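PDB 2OKX: rhamnosidase B from Bacillus sp., which catalyses the hydrolysis of terminal alpha-L-rhamnose residues from rhamnosides, as a member of glycoside hydrolase family 78 that probably inverts anomeric configuration. Local coordinates for residues R65-E70 against L613-V618; C600-P605 against E647-R652. One frame throughout, in Å; residues are numbered along the deposited sequence.

Overall arrangement
One contact joins the N-terminal beta domain to the (alpha/alpha)6 barrel, and the other lies within the barrel. From the N terminus, the chain first passes through residues 65-70, a loop between strands 57-62 and 70-77. More than 500 residues later helix 595-603 delivers 600-605, and the loop beyond it supplies 613-618, which closes contact 1. Helix 647-665 then brings in 647-652 and closes contact 2 back onto 600-605, a short loop of 41 residues that holds helix 627-644. The two contacts therefore cross along the chain. Their centres lie about 14 Å apart, and the indole of Trp67, which packs on Val618, also reaches O of Leu603 in 600-605, a probable hydrogen bond.

Contact 1 (R65-E70 against L613-V618); sequences RSWPKE and LYLDQV
Trp67 pushes the six-membered ring of its indole against Val618, and the closest approach joins CZ2 of Trp67 to CB of Val618 at 3.5 Å. CG1 of Val618 lies almost as near the same ring carbon, so the valine offers its branch point and one methyl together, meeting the ring obliquely. This methyl is anti to the carbonyl carbon of Val618 (chi1 -57°), which sets it beside CZ2 and CH2 of Trp67. The first torsion of Trp67 (chi1 -70°) turns CG away from the carbonyl carbon and to the side of the backbone N. With chi2 at 105° the indole swings across to the second segment. The backbones stay well apart, 8.3 Å between CA of Trp67 and CA of Val618. Leu615 comes to the ring edge near its plane, its CD2 4.2 Å from CH2 of Trp67. The indole is also held at its polar corner, where NE1 is hydrogen-bonded to the carbonyl of Leu603, which helps to fix the rotation of the ring.

Arg65 makes a second, polar link. Its NH1 gives a hydrogen bond of 3.0 Å to a water lying in the guanidinium plane, and the water donates in turn to O of Val618 at 2.9 Å. Acids of the catalytic domain engage the other nitrogens: NE pairs with Asp563 and NH2 with Glu562, in salt bridges that probably compensate the charge of the buried guanidinium and help to set its orientation. Beyond the tryptophan, within a type I beta turn, Lys69 forms a salt bridge with Asp609. The arrangement is that of a buried interdomain junction, in which a loop of the N-terminal beta domain packs on an inter-helix loop of the six-hairpin glycosidase (alpha/alpha) barrel.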
# COMPACT_ATOMS: atom_id res chain seq x y z
N ARG A 65 -7.50 -0.88 -10.47
CA ARG A 65 -6.72 -2.11 -10.58
C ARG A 65 -7.60 -3.26 -11.06
O ARG A 65 -8.74 -3.41 -10.63
CB ARG A 65 -6.05 -2.44 -9.24
CG ARG A 65 -6.99 -2.80 -8.09
CD ARG A 65 -6.25 -2.67 -6.76
NE ARG A 65 -6.03 -1.26 -6.42
CZ ARG A 65 -5.14 -0.83 -5.53
NH1 ARG A 65 -4.37 -1.69 -4.89
NH2 ARG A 65 -5.03 0.48 -5.27
N SER A 66 -7.05 -4.06 -11.97
CA SER A 66 -7.79 -5.18 -12.55
C SER A 66 -6.99 -6.45 -12.77
O SER A 66 -5.76 -6.45 -12.74
CB SER A 66 -8.34 -4.81 -13.94
OG SER A 66 -8.79 -3.47 -14.02
N TRP A 67 -7.71 -7.55 -12.97
CA TRP A 67 -7.10 -8.82 -13.34
C TRP A 67 -7.19 -8.60 -14.85
O TRP A 67 -8.25 -8.22 -15.36
CB TRP A 67 -7.98 -10.03 -12.97
CG TRP A 67 -8.12 -10.32 -11.52
CD1 TRP A 67 -9.22 -10.08 -10.74
CD2 TRP A 67 -7.16 -10.97 -10.67
NE1 TRP A 67 -9.01 -10.54 -9.46
CE2 TRP A 67 -7.75 -11.09 -9.39
CE3 TRP A 67 -5.86 -11.46 -10.87
CZ2 TRP A 67 -7.09 -11.68 -8.31
CZ3 TRP A 67 -5.20 -12.04 -9.79
CH2 TRP A 67 -5.82 -12.15 -8.53
N PRO A 68 -6.09 -8.80 -15.59
CA PRO A 68 -6.17 -8.59 -17.04
C PRO A 68 -7.36 -9.27 -17.74
O PRO A 68 -7.85 -8.76 -18.74
CB PRO A 68 -4.83 -9.12 -17.53
CG PRO A 68 -3.91 -8.72 -16.40
CD PRO A 68 -4.71 -9.10 -15.17
N LYS A 69 -7.82 -10.39 -17.19
CA LYS A 69 -8.94 -11.13 -17.76
C LYS A 69 -10.22 -10.28 -17.75
O LYS A 69 -11.13 -10.49 -18.56
CB LYS A 69 -9.19 -12.42 -16.97
CG LYS A 69 -9.77 -12.19 -15.58
CD LYS A 69 -10.02 -13.49 -14.82
CE LYS A 69 -8.74 -14.09 -14.29
NZ LYS A 69 -9.01 -15.21 -13.35
N GLU A 70 -10.29 -9.34 -16.81
CA GLU A 70 -11.44 -8.45 -16.70
C GLU A 70 -10.91 -7.04 -16.48
O GLU A 70 -10.99 -6.48 -15.38
CB GLU A 70 -12.34 -8.89 -15.54
CG GLU A 70 -12.82 -10.34 -15.67
CD GLU A 70 -13.87 -10.71 -14.64
OE1 GLU A 70 -13.64 -10.52 -13.43
OE2 GLU A 70 -14.93 -11.22 -15.05
N LEU A 613 -7.89 -21.46 -2.54
CA LEU A 613 -7.78 -20.93 -1.19
C LEU A 613 -7.82 -19.39 -1.21
O LEU A 613 -7.98 -18.75 -0.17
CB LEU A 613 -6.48 -21.41 -0.53
CG LEU A 613 -6.30 -22.93 -0.43
CD1 LEU A 613 -4.99 -23.24 0.28
CD2 LEU A 613 -7.48 -23.54 0.33
N TYR A 614 -7.67 -18.84 -2.41
CA TYR A 614 -7.71 -17.39 -2.67
C TYR A 614 -6.52 -16.59 -2.14
O TYR A 614 -6.06 -16.80 -1.02
CB TYR A 614 -9.03 -16.81 -2.12
CG TYR A 614 -10.28 -17.36 -2.80
CD1 TYR A 614 -11.55 -17.08 -2.30
CD2 TYR A 614 -10.18 -18.18 -3.93
CE1 TYR A 614 -12.70 -17.59 -2.90
CE2 TYR A 614 -11.32 -18.70 -4.54
CZ TYR A 614 -12.57 -18.41 -4.03
OH TYR A 614 -13.70 -18.93 -4.63
N LEU A 615 -6.05 -15.66 -2.96
CA LEU A 615 -4.91 -14.81 -2.62
C LEU A 615 -5.20 -13.83 -1.49
O LEU A 615 -6.33 -13.35 -1.36
CB LEU A 615 -4.43 -14.04 -3.86
CG LEU A 615 -3.29 -14.69 -4.66
CD1 LEU A 615 -3.61 -16.15 -4.93
CD2 LEU A 615 -3.08 -13.93 -5.96
N ASP A 616 -4.18 -13.53 -0.69
CA ASP A 616 -4.33 -12.62 0.44
C ASP A 616 -4.33 -11.14 0.05
O ASP A 616 -4.64 -10.28 0.88
CB ASP A 616 -3.25 -12.92 1.50
CG ASP A 616 -1.86 -13.10 0.90
OD1 ASP A 616 -1.05 -13.83 1.50
OD2 ASP A 616 -1.58 -12.50 -0.16
N GLN A 617 -3.99 -10.85 -1.20
CA GLN A 617 -4.02 -9.49 -1.74
C GLN A 617 -4.28 -9.63 -3.24
O GLN A 617 -3.73 -10.52 -3.89
CB GLN A 617 -2.72 -8.70 -1.46
CG GLN A 617 -1.45 -9.52 -1.29
CD GLN A 617 -0.85 -9.96 -2.61
OE1 GLN A 617 -0.47 -9.14 -3.44
NE2 GLN A 617 -0.77 -11.27 -2.80
N VAL A 618 -5.16 -8.79 -3.78
CA VAL A 618 -5.54 -8.85 -5.19
C VAL A 618 -5.88 -7.48 -5.79
O VAL A 618 -6.12 -6.52 -5.05
CB VAL A 618 -6.79 -9.75 -5.37
CG1 VAL A 618 -6.54 -11.14 -4.82
CG2 VAL A 618 -7.99 -9.11 -4.66
O HOH W 1 -3.84 -4.66 -4.93

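Contact 2 (C600-P605 against E647-R652); sequences CLNLVP and EAFAAR
Leu601 presents CD1 to the far end of the Phe649 ring, 3.7 Å from CZ, and the two side chains run at about a right angle to one another. The methyl approaches obliquely, and CB of Leu601 stands a little farther from CZ of Phe649 at 4.2 Å. Leu601 also packs on Ala636 and Tyr640, and Tyr640 meets the Phe649 ring edge-to-face, so the ring of Phe649, from helix 647-665, packs against helices 595-603 and 627-644.

Asn602 follows with its amide beside the ring edge: ND2 is 3.5 Å from CE2 of Phe649, in the ring plane, and the amide plane is turned 38° from that of the ring. Phe649 extends toward both residues because its CG is anti to the backbone N (chi1 162°). From ND2 of Asn602 a weak hydrogen bond of 3.0 Å runs to a water, which also accepts from NE of Arg652 at 2.7 Å. NH1 of Arg652 forms a salt bridge with Glu598. Past Asn602, Pro605 carries the packing on to Ile653 and Ala656 farther along helix 647-665.

Two helices of the (alpha/alpha)6 barrel domain are thus joined without a direct hydrogen bond between the segments: the contact rests on apolar packing inside, while the weak Asn602-water bond and the Arg652-Glu598 pair tie its more exposed margin.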
# COMPACT_ATOMS: atom_id res chain seq x y z
N CYS A 600 -14.32 -4.58 -3.84
CA CYS A 600 -13.23 -5.35 -3.26
C CYS A 600 -13.59 -6.81 -3.05
O CYS A 600 -12.80 -7.70 -3.36
CB CYS A 600 -12.80 -4.72 -1.93
SG CYS A 600 -11.98 -3.11 -2.14
N LEU A 601 -14.79 -7.06 -2.52
CA LEU A 601 -15.23 -8.43 -2.28
C LEU A 601 -15.31 -9.21 -3.60
O LEU A 601 -14.99 -10.40 -3.63
CB LEU A 601 -16.59 -8.43 -1.59
CG LEU A 601 -16.67 -7.74 -0.22
CD1 LEU A 601 -18.09 -7.81 0.30
CD2 LEU A 601 -15.71 -8.40 0.75
N ASN A 602 -15.73 -8.54 -4.66
CA ASN A 602 -15.85 -9.18 -5.97
C ASN A 602 -14.51 -9.49 -6.64
O ASN A 602 -14.43 -10.38 -7.49
CB ASN A 602 -16.69 -8.30 -6.92
CG ASN A 602 -18.18 -8.34 -6.60
OD1 ASN A 602 -18.93 -7.45 -7.01
ND2 ASN A 602 -18.61 -9.37 -5.88
N LEU A 603 -13.46 -8.77 -6.26
CA LEU A 603 -12.14 -8.99 -6.86
C LEU A 603 -11.44 -10.25 -6.35
O LEU A 603 -10.64 -10.86 -7.08
CB LEU A 603 -11.23 -7.78 -6.61
CG LEU A 603 -11.45 -6.52 -7.45
CD1 LEU A 603 -10.59 -5.37 -6.93
CD2 LEU A 603 -11.10 -6.82 -8.91
N VAL A 604 -11.74 -10.65 -5.12
CA VAL A 604 -11.09 -11.81 -4.52
C VAL A 604 -11.27 -13.13 -5.27
O VAL A 604 -10.29 -13.85 -5.49
CB VAL A 604 -11.53 -11.99 -3.05
CG1 VAL A 604 -10.84 -13.20 -2.44
CG2 VAL A 604 -11.18 -10.73 -2.25
N PRO A 605 -12.50 -13.47 -5.68
CA PRO A 605 -12.71 -14.74 -6.40
C PRO A 605 -11.94 -14.82 -7.71
O PRO A 605 -11.79 -15.90 -8.29
CB PRO A 605 -14.22 -14.77 -6.61
CG PRO A 605 -14.74 -14.04 -5.40
CD PRO A 605 -13.80 -12.86 -5.32
N GLU A 647 -29.53 -9.05 -0.97
CA GLU A 647 -29.64 -10.49 -1.20
C GLU A 647 -29.08 -10.91 -2.56
O GLU A 647 -28.55 -12.01 -2.70
CB GLU A 647 -31.11 -10.93 -1.09
CG GLU A 647 -31.59 -11.07 0.35
CD GLU A 647 -33.07 -11.40 0.44
OE1 GLU A 647 -33.51 -11.84 1.53
OE2 GLU A 647 -33.79 -11.23 -0.56
N ALA A 648 -29.21 -10.03 -3.55
CA ALA A 648 -28.71 -10.32 -4.89
C ALA A 648 -27.21 -10.57 -4.84
O ALA A 648 -26.70 -11.48 -5.49
CB ALA A 648 -29.02 -9.16 -5.83
N PHE A 649 -26.50 -9.75 -4.07
CA PHE A 649 -25.06 -9.93 -3.95
C PHE A 649 -24.73 -11.25 -3.26
O PHE A 649 -23.81 -11.95 -3.66
CB PHE A 649 -24.42 -8.77 -3.17
CG PHE A 649 -23.05 -9.09 -2.64
CD1 PHE A 649 -22.88 -9.57 -1.35
CD2 PHE A 649 -21.93 -8.97 -3.46
CE1 PHE A 649 -21.62 -9.94 -0.88
CE2 PHE A 649 -20.67 -9.34 -3.01
CZ PHE A 649 -20.52 -9.83 -1.71
N ALA A 650 -25.49 -11.58 -2.22
CA ALA A 650 -25.27 -12.82 -1.49
C ALA A 650 -25.37 -14.01 -2.43
O ALA A 650 -24.57 -14.94 -2.35
CB ALA A 650 -26.29 -12.95 -0.37
N ALA A 651 -26.35 -13.97 -3.32
CA ALA A 651 -26.56 -15.04 -4.29
C ALA A 651 -25.40 -15.11 -5.27
O ALA A 651 -24.93 -16.20 -5.61
CB ALA A 651 -27.87 -14.80 -5.05
N ARG A 652 -24.93 -13.95 -5.72
CA ARG A 652 -23.81 -13.89 -6.66
C ARG A 652 -22.51 -14.38 -6.06
O ARG A 652 -21.71 -15.03 -6.73
CB ARG A 652 -23.60 -12.46 -7.17
CG ARG A 652 -24.71 -11.89 -8.04
CD ARG A 652 -24.22 -10.65 -8.78
NE ARG A 652 -23.85 -9.57 -7.87
CZ ARG A 652 -24.71 -8.69 -7.36
NH1 ARG A 652 -24.28 -7.74 -6.54
NH2 ARG A 652 -25.99 -8.75 -7.69
O HOH W 2 -21.29 -9.94 -7.19